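Local coordinates for protein probable 2-phosphosulfolactate phosphatase (Clostridium acetobutylicum, PDB 1VR0) that probably catalyses the magnesium-dependent hydrolysis of (2R)-O-phospho-3-sulfolactate to (2R)-3-sulfolactate and phosphate, at residues D16-A21 against E27-K32; L40-V45 against M112-G117; T118-G123 against V155-Y160. All blocks are in the same frame, centred on the assembly; numbering follows the deposited sequence.

Contact 1: D16-A21 against E27-K32; sequences DLIISA and EKVKNK
Lys28 lies across Ile18 and Asp16, and its aliphatic stem does most of the touching. Its CB packs against Ile18 CD1 at 4.0 Å. CG is anti to the carbonyl carbon (chi1 -73°), and from there the chain runs out fully extended past the carboxylate of Asp16. Lys28 CG is 4.4 Å and CD 4.5 Å from Asp16 OD2, while CE draws away to 4.8 Å. At the tip, NZ stays 5.0 Å from Asp16 OD2, so the opposite charges are close without forming a salt bridge. Lys32 NZ is equally far from Asp16 OD2, at 5.0 Å.

From the strand side, Ile18 sends CG1 out anti to its carbonyl carbon (chi1 -71°), and CD1 at the end is shared between two neighbours. Besides Lys28 CB it meets Val29 CG2, also at 4.0 Å, the two side chains meeting at about a right angle. Val153 of strand 152-156 touches both Ile18 and Val29, which joins this apolar patch to the neighbouring strand of the main sheet.

Here the connection between strands 13-18 and 33-37 folds back beside the end of the first strand. A type II beta turn from Val29 to Lys32 reverses the chain, closed by Lys32 N to Val29 O. Asp16 OD1 is held by the hydroxyl of Thr188.

No hydrogen bond joins the two segments, which implies that they meet through apolar contact, to which the lysine ammonium groups may add a loose electrostatic attraction to Asp16.

Contact 2: L40-V45 against M112-G117; sequences LRATSV and MTTTNG. With 3SL ((2R)-3-sulfolactic acid), chain E.
O3S of the bound sulfolactate is gripped twice by Arg41: NH1 donates to 3SL O3S at 3.0 Å, and NE adds a weak, more bent bond. The sulfonate sulfur lies in the plane of the guanidinium, at its edge, so the NE and NH1 side faces the anion. Arg41 gets there with CG anti to its carbonyl carbon and a bend at chi3 (-70°). The other terminal nitrogen, NH2, is tied to Asp225 by a salt bridge, which should help fix the orientation of the guanidinium.

In the fold, the N-terminus of helix 42-51 here meets the link between strand 109-113 of the three-stranded parallel sheet and helix 117-123, a strand-to-helix junction that lines the ligand pocket. Arg41, entered through a cis peptide, is the N-cap residue of helix 42-51. Thr115 and Asn116, in the link, line the same pocket; Asn116 ND2 approaches 3SL O2 to 3.4 Å. Asn95 ND2 also hydrogen-bonds the ligand.

Behind the pocket the two segments pack through small groups. Ala42 CB sits over Gly117 CA at 4.0 Å. With no side chain on Gly117, the backbones come close: Ala42 CA and Gly117 CA are 5.4 Å apart. The same methyl of Ala42 meets Thr114 OG1 at 3.7 Å.

One helical turn further on, Val45 turns CG1 anti to its backbone N (chi1 162°) toward Met112, a selenomethionine whose chain bends at chi3, and Val45 CG1 presses on Met112 CE at 3.4 Å.

Contact 3: T118-G123 against V155-Y160; sequences TRAIKG and VNAGTY. With MG (magnesium ion), chain D; 3SL ((2R)-3-sulfolactic acid), chain E.
Ala120 is set into the bend where strand 152-156 ends, its CB 3.8 Å from Ala157 CB and 3.9 Å from Ala157 CA. With only methyls between them the backbones draw in, and Ala120 CA lies 5.2 Å from Ala157 CA. Val155 CG1 adds a slacker touch at 4.4 Å from Ala120 CB. All three residues are buried, and Val36 of strand 33-37 meets the same methyl.

Helix 117-123 thus packs on one face of the mixed seven-stranded sheet, in an alpha/beta fold whose strand 152-156 opens at its C-terminal end into the loop that carries the magnesium ligand Gly158. This glycine, at positive phi (69°), turns its carbonyl to the magnesium ion, with O at 2.5 Å from the metal; Asp38, Asp167 and two waters are the other ligands.

The solvent side is looser. A water takes a weak bond from Arg119 NH1 and donates to Ala157 O at 2.6 Å, bridging the segments where no direct hydrogen bond forms. Arg119 NH2 is paired with Asp22. Tyr160, exposed, comes near the sulfolactate, its OH 3.5 Å from 3SL O11.

The contacts come in series along the chain, contact 1 first and contact 3 last; contact 1 lies furthest from the chain's centre. Contacts 1 and 3 share the main sheet through neighbouring strands 13-18 and 152-156, their centres about 11 Å apart, joined by a probable backbone bond from Asn156 N to Ile18 O (2.9 Å). Contacts 2 and 3 are closer, about 9 Å between centres, linked by helix 117-123 following strand 109-113. There Asn116 OD1 takes the Tyr160 N bond, tying segment 112-117 to 155-160. Contact 1, its centre about 18 Å from that of contact 2, lies away from the ligand pocket; the other two contribute residues to that pocket and the magnesium site.

Contact 1: D16-A21 against E27-K32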
ATOM      1  N   ASP A  16      -4.447  -6.633  -9.301  1.00 40.00           N
ATOM      2  CA  ASP A  16      -4.373  -5.616  -8.257  1.00 39.73           C
ATOM      3  C   ASP A  16      -3.763  -6.249  -7.021  1.00 39.18           C
ATOM      4  O   ASP A  16      -3.599  -7.461  -6.956  1.00 38.56           O
ATOM      5  CB  ASP A  16      -5.781  -5.095  -7.923  1.00 39.02           C
ATOM      6  CG  ASP A  16      -5.776  -3.724  -7.225  1.00 40.83           C
ATOM      7  OD1 ASP A  16      -4.717  -3.060  -7.046  1.00 40.71           O
ATOM      8  OD2 ASP A  16      -6.890  -3.274  -6.869  1.00 44.91           O
ATOM      9  N   LEU A  17      -3.476  -5.412  -6.034  1.00 38.86           N
ATOM     10  CA  LEU A  17      -2.909  -5.861  -4.773  1.00 38.78           C
ATOM     11  C   LEU A  17      -3.514  -5.043  -3.627  1.00 38.89           C
ATOM     12  O   LEU A  17      -3.675  -3.828  -3.742  1.00 38.52           O
ATOM     13  CB  LEU A  17      -1.404  -5.691  -4.809  1.00 38.32           C
ATOM     14  CG  LEU A  17      -0.666  -6.185  -3.581  1.00 39.53           C
ATOM     15  CD1 LEU A  17       0.704  -6.684  -4.028  1.00 39.73           C
ATOM     16  CD2 LEU A  17      -0.508  -5.113  -2.507  1.00 39.15           C
ATOM     17  N   ILE A  18      -3.860  -5.728  -2.539  1.00 38.69           N
ATOM     18  CA  ILE A  18      -4.333  -5.096  -1.337  1.00 38.81           C
ATOM     19  C   ILE A  18      -3.255  -5.355  -0.277  1.00 39.10           C
ATOM     20  O   ILE A  18      -2.768  -6.472  -0.139  1.00 39.55           O
ATOM     21  CB  ILE A  18      -5.639  -5.688  -0.937  1.00 38.52           C
ATOM     22  CG1 ILE A  18      -6.707  -5.229  -1.936  1.00 39.91           C
ATOM     23  CG2 ILE A  18      -5.974  -5.296   0.478  1.00 40.08           C
ATOM     24  CD1 ILE A  18      -8.068  -5.876  -1.769  1.00 39.81           C
ATOM     25  N   ILE A  19      -2.900  -4.324   0.471  1.00 39.06           N
ATOM     26  CA  ILE A  19      -1.712  -4.356   1.292  1.00 39.22           C
ATOM     27  C   ILE A  19      -1.894  -4.953   2.707  1.00 39.52           C
ATOM     28  O   ILE A  19      -0.886  -5.188   3.376  1.00 39.56           O
ATOM     29  CB  ILE A  19      -1.103  -2.953   1.434  1.00 39.68           C
ATOM     30  CG1 ILE A  19      -2.107  -1.988   2.095  1.00 39.64           C
ATOM     31  CG2 ILE A  19      -0.675  -2.429   0.072  1.00 39.49           C
ATOM     32  CD1 ILE A  19      -1.420  -0.816   2.834  1.00 39.24           C
ATOM     33  N   SER A  20      -3.131  -5.188   3.155  1.00 39.06           N
ATOM     34  CA  SER A  20      -3.336  -5.747   4.482  1.00 39.24           C
ATOM     35  C   SER A  20      -4.783  -6.143   4.703  1.00 39.78           C
ATOM     36  O   SER A  20      -5.672  -5.609   4.058  1.00 39.43           O
ATOM     37  CB  SER A  20      -2.933  -4.736   5.572  1.00 39.41           C
ATOM     38  OG  SER A  20      -4.067  -4.122   6.183  1.00 37.59           O
ATOM     39  N   ALA A  21      -5.003  -7.042   5.660  1.00 40.39           N
ATOM     40  CA  ALA A  21      -6.355  -7.451   6.076  1.00 41.16           C
ATOM     41  C   ALA A  21      -7.266  -6.279   6.489  1.00 41.01           C
ATOM     42  O   ALA A  21      -8.477  -6.353   6.303  1.00 41.30           O
ATOM     43  CB  ALA A  21      -6.260  -8.478   7.211  1.00 40.93           C
ATOM     44  N   GLU A  27     -15.428  -3.834  -2.941  1.00 43.26           N
ATOM     45  CA  GLU A  27     -15.478  -3.516  -4.354  1.00 43.17           C
ATOM     46  C   GLU A  27     -14.208  -3.889  -5.092  1.00 42.63           C
ATOM     47  O   GLU A  27     -14.238  -4.044  -6.303  1.00 42.38           O
ATOM     48  CB  GLU A  27     -15.763  -2.032  -4.539  1.00 43.38           C
ATOM     49  CG  GLU A  27     -14.678  -1.084  -3.965  1.00 44.91           C
ATOM     50  CD  GLU A  27     -14.959  -0.618  -2.524  1.00 47.65           C
ATOM     51  OE1 GLU A  27     -15.663  -1.335  -1.740  1.00 47.73           O
ATOM     52  OE2 GLU A  27     -14.464   0.491  -2.188  1.00 50.01           O
ATOM     53  N   LYS A  28     -13.105  -3.999  -4.363  1.00 42.20           N
ATOM     54  CA  LYS A  28     -11.830  -4.447  -4.925  1.00 42.67           C
ATOM     55  C   LYS A  28     -11.707  -5.983  -4.956  1.00 42.35           C
ATOM     56  O   LYS A  28     -10.757  -6.543  -5.522  1.00 42.94           O
ATOM     57  CB  LYS A  28     -10.655  -3.926  -4.082  1.00 42.66           C
ATOM     58  CG  LYS A  28     -10.344  -2.438  -4.203  1.00 43.16           C
ATOM     59  CD  LYS A  28      -9.222  -2.083  -3.218  1.00 43.78           C
ATOM     60  CE  LYS A  28      -8.744  -0.633  -3.340  1.00 44.35           C
ATOM     61  NZ  LYS A  28      -7.376  -0.518  -2.778  1.00 43.42           N
ATOM     62  N   VAL A  29     -12.630  -6.663  -4.298  1.00 41.66           N
ATOM     63  CA  VAL A  29     -12.541  -8.100  -4.170  1.00 41.42           C
ATOM     64  C   VAL A  29     -13.671  -8.825  -4.919  1.00 41.07           C
ATOM     65  O   VAL A  29     -13.417  -9.829  -5.560  1.00 40.17           O
ATOM     66  CB  VAL A  29     -12.466  -8.473  -2.676  1.00 41.19           C
ATOM     67  CG1 VAL A  29     -13.032  -9.795  -2.407  1.00 43.29           C
ATOM     68  CG2 VAL A  29     -11.036  -8.499  -2.247  1.00 41.81           C
ATOM     69  N   LYS A  30     -14.891  -8.289  -4.884  1.00 41.08           N
ATOM     70  CA  LYS A  30     -16.034  -9.053  -5.365  1.00 41.66           C
ATOM     71  C   LYS A  30     -15.886  -9.494  -6.833  1.00 41.18           C
ATOM     72  O   LYS A  30     -15.340  -8.777  -7.651  1.00 40.97           O
ATOM     73  CB  LYS A  30     -17.367  -8.355  -5.083  1.00 41.71           C
ATOM     74  CG  LYS A  30     -17.388  -6.912  -5.478  1.00 43.16           C
ATOM     75  CD  LYS A  30     -18.814  -6.431  -5.735  1.00 43.87           C
ATOM     76  CE  LYS A  30     -18.839  -4.968  -6.225  1.00 43.81           C
ATOM     77  NZ  LYS A  30     -20.247  -4.799  -6.617  1.00 47.04           N
ATOM     78  N   ASN A  31     -16.308 -10.731  -7.089  1.00 40.95           N
ATOM     79  CA  ASN A  31     -16.305 -11.397  -8.401  1.00 41.00           C
ATOM     80  C   ASN A  31     -14.939 -11.615  -9.040  1.00 40.55           C
ATOM     81  O   ASN A  31     -14.874 -12.085 -10.171  1.00 40.72           O
ATOM     82  CB  ASN A  31     -17.259 -10.713  -9.372  1.00 41.20           C
ATOM     83  CG  ASN A  31     -18.591 -10.325  -8.717  1.00 43.04           C
ATOM     84  OD1 ASN A  31     -19.182 -11.107  -7.978  1.00 45.46           O
ATOM     85  ND2 ASN A  31     -19.052  -9.094  -8.979  1.00 45.88           N
ATOM     86  N   LYS A  32     -13.862 -11.336  -8.314  1.00 39.86           N
ATOM     87  CA  LYS A  32     -12.520 -11.537  -8.846  1.00 40.13           C
ATOM     88  C   LYS A  32     -11.906 -12.875  -8.430  1.00 39.43           C
ATOM     89  O   LYS A  32     -12.472 -13.612  -7.654  1.00 39.69           O
ATOM     90  CB  LYS A  32     -11.610 -10.379  -8.410  1.00 40.10           C
ATOM     91  CG  LYS A  32     -12.048  -9.077  -9.015  1.00 40.50           C
ATOM     92  CD  LYS A  32     -11.152  -7.953  -8.643  1.00 41.52           C
ATOM     93  CE  LYS A  32     -11.477  -6.710  -9.464  1.00 42.39           C
ATOM     94  NZ  LYS A  32     -10.245  -5.851  -9.460  1.00 42.43           N
TER

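Contact 2: L40-V45 against M112-G117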
ATOM      1  N   LEU A  40       4.337 -15.919   6.235  1.00 40.83           N
ATOM      2  CA  LEU A  40       4.980 -16.212   7.514  1.00 40.57           C
ATOM      3  C   LEU A  40       3.942 -16.032   8.576  1.00 40.17           C
ATOM      4  O   LEU A  40       3.953 -14.985   9.257  1.00 40.15           O
ATOM      5  CB  LEU A  40       6.158 -15.260   7.767  1.00 40.11           C
ATOM      6  CG  LEU A  40       7.369 -15.593   6.894  1.00 41.93           C
ATOM      7  CD1 LEU A  40       8.486 -14.528   6.993  1.00 43.64           C
ATOM      8  CD2 LEU A  40       7.928 -16.954   7.208  1.00 41.50           C
ATOM      9  N   ARG A  41       3.063 -17.027   8.791  1.00 39.67           N
ATOM     10  CA  ARG A  41       3.173 -18.403   8.288  1.00 38.85           C
ATOM     11  C   ARG A  41       1.863 -19.057   7.865  1.00 38.97           C
ATOM     12  O   ARG A  41       1.901 -20.158   7.304  1.00 39.38           O
ATOM     13  CB  ARG A  41       3.804 -19.315   9.356  1.00 38.35           C
ATOM     14  CG  ARG A  41       5.249 -18.988   9.732  1.00 37.80           C
ATOM     15  CD  ARG A  41       5.656 -19.687  11.019  1.00 37.53           C
ATOM     16  NE  ARG A  41       4.979 -19.126  12.200  1.00 37.58           N
ATOM     17  CZ  ARG A  41       4.933 -19.704  13.402  1.00 37.56           C
ATOM     18  NH1 ARG A  41       4.295 -19.120  14.399  1.00 37.07           N
ATOM     19  NH2 ARG A  41       5.528 -20.863  13.625  1.00 38.49           N
ATOM     20  N   ALA A  42       0.723 -18.404   8.084  1.00 38.97           N
ATOM     21  CA  ALA A  42      -0.604 -19.062   7.907  1.00 38.98           C
ATOM     22  C   ALA A  42      -0.851 -19.728   6.544  1.00 39.13           C
ATOM     23  O   ALA A  42      -1.308 -20.852   6.509  1.00 38.87           O
ATOM     24  CB  ALA A  42      -1.756 -18.118   8.218  1.00 38.77           C
ATOM     25  N   THR A  43      -0.564 -19.053   5.434  1.00 39.41           N
ATOM     26  CA  THR A  43      -0.825 -19.657   4.146  1.00 39.76           C
ATOM     27  C   THR A  43       0.236 -20.666   3.770  1.00 40.05           C
ATOM     28  O   THR A  43      -0.019 -21.522   2.929  1.00 40.39           O
ATOM     29  CB  THR A  43      -0.993 -18.653   3.014  1.00 39.79           C
ATOM     30  OG1 THR A  43       0.135 -17.778   2.943  1.00 40.76           O
ATOM     31  CG2 THR A  43      -2.236 -17.860   3.246  1.00 41.62           C
ATOM     32  N   SER A  44       1.415 -20.577   4.388  1.00 40.23           N
ATOM     33  CA  SER A  44       2.427 -21.625   4.239  1.00 39.95           C
ATOM     34  C   SER A  44       1.993 -22.881   4.990  1.00 39.23           C
ATOM     35  O   SER A  44       2.235 -23.995   4.516  1.00 39.04           O
ATOM     36  CB  SER A  44       3.788 -21.140   4.728  1.00 39.50           C
ATOM     37  OG  SER A  44       4.211 -20.087   3.887  1.00 41.24           O
ATOM     38  N   VAL A  45       1.343 -22.686   6.137  1.00 38.26           N
ATOM     39  CA  VAL A  45       0.775 -23.795   6.883  1.00 38.08           C
ATOM     40  C   VAL A  45      -0.373 -24.450   6.084  1.00 37.52           C
ATOM     41  O   VAL A  45      -0.367 -25.638   5.809  1.00 37.70           O
ATOM     42  CB  VAL A  45       0.267 -23.362   8.271  1.00 37.84           C
ATOM     43  CG1 VAL A  45      -0.672 -24.372   8.801  1.00 37.24           C
ATOM     44  CG2 VAL A  45       1.437 -23.141   9.248  1.00 37.40           C
HETATM   45  N   MSE A 112      -8.345 -23.764  12.372  1.00 43.68           N
HETATM   46  CA  MSE A 112      -7.349 -22.779  12.757  1.00 46.81           C
HETATM   47  C   MSE A 112      -7.793 -21.342  12.804  1.00 44.74           C
HETATM   48  O   MSE A 112      -8.691 -20.911  12.081  1.00 44.95           O
HETATM   49  CB  MSE A 112      -6.088 -22.872  11.897  1.00 46.79           C
HETATM   50  CG  MSE A 112      -6.268 -23.024  10.420  1.00 50.68           C
HETATM   51 SE   MSE A 112      -4.524 -22.813   9.389  1.00 59.32          SE
HETATM   52  CE  MSE A 112      -3.121 -23.318  10.890  1.00 60.76           C
ATOM     53  N   THR A 113      -7.122 -20.616  13.686  1.00 43.73           N
ATOM     54  CA  THR A 113      -7.301 -19.203  13.830  1.00 43.13           C
ATOM     55  C   THR A 113      -5.914 -18.610  14.006  1.00 42.73           C
ATOM     56  O   THR A 113      -5.097 -19.138  14.771  1.00 42.41           O
ATOM     57  CB  THR A 113      -8.229 -18.872  15.010  1.00 43.13           C
ATOM     58  OG1 THR A 113      -8.376 -17.458  15.093  1.00 43.90           O
ATOM     59  CG2 THR A 113      -7.718 -19.415  16.344  1.00 43.06           C
ATOM     60  N   THR A 114      -5.633 -17.542  13.261  1.00 42.58           N
ATOM     61  CA  THR A 114      -4.333 -16.877  13.317  1.00 42.54           C
ATOM     62  C   THR A 114      -4.468 -15.366  13.391  1.00 42.61           C
ATOM     63  O   THR A 114      -5.565 -14.803  13.249  1.00 43.03           O
ATOM     64  CB  THR A 114      -3.393 -17.255  12.119  1.00 42.59           C
ATOM     65  OG1 THR A 114      -3.858 -16.682  10.894  1.00 43.36           O
ATOM     66  CG2 THR A 114      -3.267 -18.741  11.942  1.00 42.85           C
ATOM     67  N   THR A 115      -3.332 -14.722  13.643  1.00 42.95           N
ATOM     68  CA  THR A 115      -3.262 -13.286  13.865  1.00 43.26           C
ATOM     69  C   THR A 115      -3.674 -12.488  12.594  1.00 43.49           C
ATOM     70  O   THR A 115      -4.481 -11.580  12.698  1.00 43.31           O
ATOM     71  CB  THR A 115      -1.828 -12.888  14.392  1.00 43.58           C
ATOM     72  OG1 THR A 115      -1.614 -13.373  15.740  1.00 41.58           O
ATOM     73  CG2 THR A 115      -1.638 -11.367  14.375  1.00 44.08           C
ATOM     74  N   ASN A 116      -3.181 -12.903  11.418  1.00 43.64           N
ATOM     75  CA  ASN A 116      -3.364 -12.181  10.145  1.00 43.52           C
ATOM     76  C   ASN A 116      -4.071 -12.967   9.009  1.00 44.08           C
ATOM     77  O   ASN A 116      -5.151 -12.553   8.507  1.00 44.45           O
ATOM     78  CB  ASN A 116      -1.989 -11.741   9.673  1.00 43.51           C
ATOM     79  CG  ASN A 116      -1.283 -10.917  10.724  1.00 43.38           C
ATOM     80  OD1 ASN A 116      -1.882  -9.991  11.290  1.00 42.82           O
ATOM     81  ND2 ASN A 116      -0.033 -11.272  11.033  1.00 40.86           N
ATOM     82  N   GLY A 117      -3.474 -14.096   8.611  1.00 44.00           N
ATOM     83  CA  GLY A 117      -3.983 -14.915   7.509  1.00 44.11           C
ATOM     84  C   GLY A 117      -5.473 -15.236   7.523  1.00 44.91           C
ATOM     85  O   GLY A 117      -6.158 -15.047   6.512  1.00 45.13           O
TER
HETATM   86  O11 3SL E 300       2.685 -12.171  14.956  1.00 73.89           O
HETATM   87  C1  3SL E 300       3.238 -13.251  14.667  1.00 73.32           C
HETATM   88  O12 3SL E 300       4.427 -13.554  14.943  1.00 73.24           O
HETATM   89  C2  3SL E 300       2.401 -14.236  13.943  1.00 73.16           C
HETATM   90  O2  3SL E 300       1.631 -13.508  12.989  1.00 70.38           O
HETATM   91  C3  3SL E 300       3.329 -15.259  13.319  1.00 75.28           C
HETATM   92  S   3SL E 300       2.524 -16.269  12.274  1.00 78.91           S
HETATM   93  O3S 3SL E 300       2.239 -17.551  12.943  1.00 79.24           O
HETATM   94  O1S 3SL E 300       1.382 -15.624  11.543  1.00 77.80           O
HETATM   95  O2S 3SL E 300       3.491 -16.693  11.254  1.00 82.36           O

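Contact 3: T118-G123 against V155-Y160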
ATOM      1  N   THR A 118      -5.991 -15.691   8.669  1.00 45.28           N
ATOM      2  CA  THR A 118      -7.389 -16.121   8.768  1.00 45.55           C
ATOM      3  C   THR A 118      -8.387 -14.968   8.603  1.00 45.76           C
ATOM      4  O   THR A 118      -9.466 -15.163   8.028  1.00 46.26           O
ATOM      5  CB  THR A 118      -7.649 -16.964  10.094  1.00 45.96           C
ATOM      6  OG1 THR A 118      -7.437 -16.192  11.307  1.00 45.67           O
ATOM      7  CG2 THR A 118      -6.770 -18.219  10.083  1.00 46.32           C
ATOM      8  N   ARG A 119      -8.000 -13.773   9.071  1.00 45.71           N
ATOM      9  CA  ARG A 119      -8.771 -12.524   8.861  1.00 45.92           C
ATOM     10  C   ARG A 119      -8.865 -12.141   7.350  1.00 44.85           C
ATOM     11  O   ARG A 119      -9.926 -11.763   6.837  1.00 44.70           O
ATOM     12  CB  ARG A 119      -8.110 -11.379   9.652  1.00 45.48           C
ATOM     13  CG  ARG A 119      -7.965 -11.665  11.196  1.00 48.65           C
ATOM     14  CD  ARG A 119      -7.259 -10.500  12.007  1.00 48.93           C
ATOM     15  NE  ARG A 119      -7.579  -9.167  11.458  1.00 50.84           N
ATOM     16  CZ  ARG A 119      -6.706  -8.253  11.022  1.00 51.94           C
ATOM     17  NH1 ARG A 119      -5.371  -8.406  11.086  1.00 53.53           N
ATOM     18  NH2 ARG A 119      -7.182  -7.128  10.529  1.00 51.99           N
ATOM     19  N   ALA A 120      -7.725 -12.218   6.665  1.00 43.77           N
ATOM     20  CA  ALA A 120      -7.664 -11.920   5.239  1.00 43.60           C
ATOM     21  C   ALA A 120      -8.556 -12.890   4.408  1.00 43.61           C
ATOM     22  O   ALA A 120      -9.189 -12.492   3.406  1.00 42.93           O
ATOM     23  CB  ALA A 120      -6.224 -11.995   4.754  1.00 42.82           C
ATOM     24  N   ILE A 121      -8.588 -14.159   4.825  1.00 43.60           N
ATOM     25  CA  ILE A 121      -9.372 -15.175   4.110  1.00 43.75           C
ATOM     26  C   ILE A 121     -10.866 -14.841   4.223  1.00 43.69           C
ATOM     27  O   ILE A 121     -11.545 -14.632   3.230  1.00 43.82           O
ATOM     28  CB  ILE A 121      -9.043 -16.629   4.599  1.00 43.48           C
ATOM     29  CG1 ILE A 121      -7.607 -16.985   4.236  1.00 43.12           C
ATOM     30  CG2 ILE A 121      -9.958 -17.632   3.931  1.00 43.18           C
ATOM     31  CD1 ILE A 121      -7.022 -18.195   5.001  1.00 43.33           C
ATOM     32  N   LYS A 122     -11.342 -14.710   5.444  1.00 44.02           N
ATOM     33  CA  LYS A 122     -12.710 -14.270   5.677  1.00 44.60           C
ATOM     34  C   LYS A 122     -13.041 -12.952   4.997  1.00 44.26           C
ATOM     35  O   LYS A 122     -14.148 -12.786   4.507  1.00 44.91           O
ATOM     36  CB  LYS A 122     -12.976 -14.160   7.190  1.00 45.54           C
ATOM     37  CG  LYS A 122     -12.860 -15.501   7.965  1.00 46.97           C
ATOM     38  CD  LYS A 122     -13.814 -16.572   7.402  1.00 48.47           C
ATOM     39  CE  LYS A 122     -14.660 -17.247   8.475  1.00 49.56           C
ATOM     40  NZ  LYS A 122     -15.933 -17.736   7.848  1.00 49.47           N
ATOM     41  N   GLY A 123     -12.097 -12.012   4.974  1.00 44.11           N
ATOM     42  CA  GLY A 123     -12.323 -10.696   4.351  1.00 43.96           C
ATOM     43  C   GLY A 123     -12.493 -10.698   2.839  1.00 43.80           C
ATOM     44  O   GLY A 123     -12.957  -9.721   2.271  1.00 43.80           O
ATOM     45  N   VAL A 155      -4.415 -10.416  -2.167  1.00 39.59           N
ATOM     46  CA  VAL A 155      -4.786  -9.872  -0.862  1.00 39.27           C
ATOM     47  C   VAL A 155      -3.691 -10.235   0.128  1.00 39.46           C
ATOM     48  O   VAL A 155      -3.622 -11.366   0.568  1.00 39.40           O
ATOM     49  CB  VAL A 155      -6.141 -10.429  -0.391  1.00 38.69           C
ATOM     50  CG1 VAL A 155      -6.577  -9.792   0.927  1.00 38.36           C
ATOM     51  CG2 VAL A 155      -7.196 -10.228  -1.449  1.00 38.08           C
ATOM     52  N   ASN A 156      -2.805  -9.289   0.422  1.00 39.60           N
ATOM     53  CA  ASN A 156      -1.803  -9.471   1.470  1.00 39.91           C
ATOM     54  C   ASN A 156      -2.482  -9.434   2.832  1.00 39.88           C
ATOM     55  O   ASN A 156      -3.286  -8.555   3.087  1.00 40.48           O
ATOM     56  CB  ASN A 156      -0.764  -8.339   1.407  1.00 40.17           C
ATOM     57  CG  ASN A 156       0.061  -8.381   0.138  1.00 39.61           C
ATOM     58  OD1 ASN A 156      -0.399  -8.858  -0.886  1.00 42.47           O
ATOM     59  ND2 ASN A 156       1.287  -7.925   0.212  1.00 38.64           N
ATOM     60  N   ALA A 157      -2.190 -10.384   3.704  1.00 39.54           N
ATOM     61  CA  ALA A 157      -2.726 -10.319   5.069  1.00 39.17           C
ATOM     62  C   ALA A 157      -2.018  -9.195   5.826  1.00 39.21           C
ATOM     63  O   ALA A 157      -2.623  -8.507   6.639  1.00 38.64           O
ATOM     64  CB  ALA A 157      -2.556 -11.622   5.780  1.00 38.39           C
ATOM     65  N   GLY A 158      -0.738  -8.980   5.507  1.00 39.61           N
ATOM     66  CA  GLY A 158       0.086  -8.012   6.228  1.00 39.70           C
ATOM     67  C   GLY A 158       0.330  -8.544   7.628  1.00 40.14           C
ATOM     68  O   GLY A 158       0.164  -9.748   7.864  1.00 40.82           O
ATOM     69  N   THR A 159       0.736  -7.678   8.541  1.00 40.04           N
ATOM     70  CA  THR A 159       0.819  -8.059   9.931  1.00 40.61           C
ATOM     71  C   THR A 159       0.190  -6.940  10.752  1.00 39.89           C
ATOM     72  O   THR A 159       0.527  -5.776  10.582  1.00 38.95           O
ATOM     73  CB  THR A 159       2.289  -8.420  10.343  1.00 40.99           C
ATOM     74  OG1 THR A 159       2.440  -8.394  11.761  1.00 43.53           O
ATOM     75  CG2 THR A 159       3.289  -7.461   9.787  1.00 41.38           C
ATOM     76  N   TYR A 160      -0.737  -7.317  11.619  1.00 39.46           N
ATOM     77  CA  TYR A 160      -1.441  -6.369  12.454  1.00 40.25           C
ATOM     78  C   TYR A 160      -2.028  -5.215  11.645  1.00 39.48           C
ATOM     79  O   TYR A 160      -1.925  -4.069  12.029  1.00 39.17           O
ATOM     80  CB  TYR A 160      -0.518  -5.829  13.564  1.00 41.06           C
ATOM     81  CG  TYR A 160      -0.072  -6.914  14.504  1.00 42.52           C
ATOM     82  CD1 TYR A 160      -0.976  -7.460  15.430  1.00 44.14           C
ATOM     83  CD2 TYR A 160       1.232  -7.419  14.467  1.00 42.94           C
ATOM     84  CE1 TYR A 160      -0.591  -8.466  16.319  1.00 44.20           C
ATOM     85  CE2 TYR A 160       1.642  -8.447  15.343  1.00 43.92           C
ATOM     86  CZ  TYR A 160       0.723  -8.973  16.273  1.00 45.47           C
ATOM     87  OH  TYR A 160       1.083 -10.005  17.160  1.00 45.09           O
TER
HETATM   88 MG    MG D 400       1.512 -11.720   7.050  1.00 35.97          MG
HETATM   89  O11 3SL E 300       2.685 -12.171  14.956  1.00 73.89           O
HETATM   90  C1  3SL E 300       3.238 -13.251  14.667  1.00 73.32           C
HETATM   91  O12 3SL E 300       4.427 -13.554  14.943  1.00 73.24           O
HETATM   92  C2  3SL E 300       2.401 -14.236  13.943  1.00 73.16           C
HETATM   93  O2  3SL E 300       1.631 -13.508  12.989  1.00 70.38           O
HETATM   94  C3  3SL E 300       3.329 -15.259  13.319  1.00 75.28           C
HETATM   95  S   3SL E 300       2.524 -16.269  12.274  1.00 78.91           S
HETATM   96  O3S 3SL E 300       2.239 -17.551  12.943  1.00 79.24           O
HETATM   97  O1S 3SL E 300       1.382 -15.624  11.543  1.00 77.80           O
HETATM   98  O2S 3SL E 300       3.491 -16.693  11.254  1.00 82.36           O
HETATM   99  O   HOH W   1      -2.961  -8.140   9.215  1.00 22.81           O
HETATM  100  O   HOH W   2       3.344 -13.284   6.244  1.00 26.12           O
HETATM  101  O   HOH W   3       3.501 -10.883   8.267  1.00 45.17           O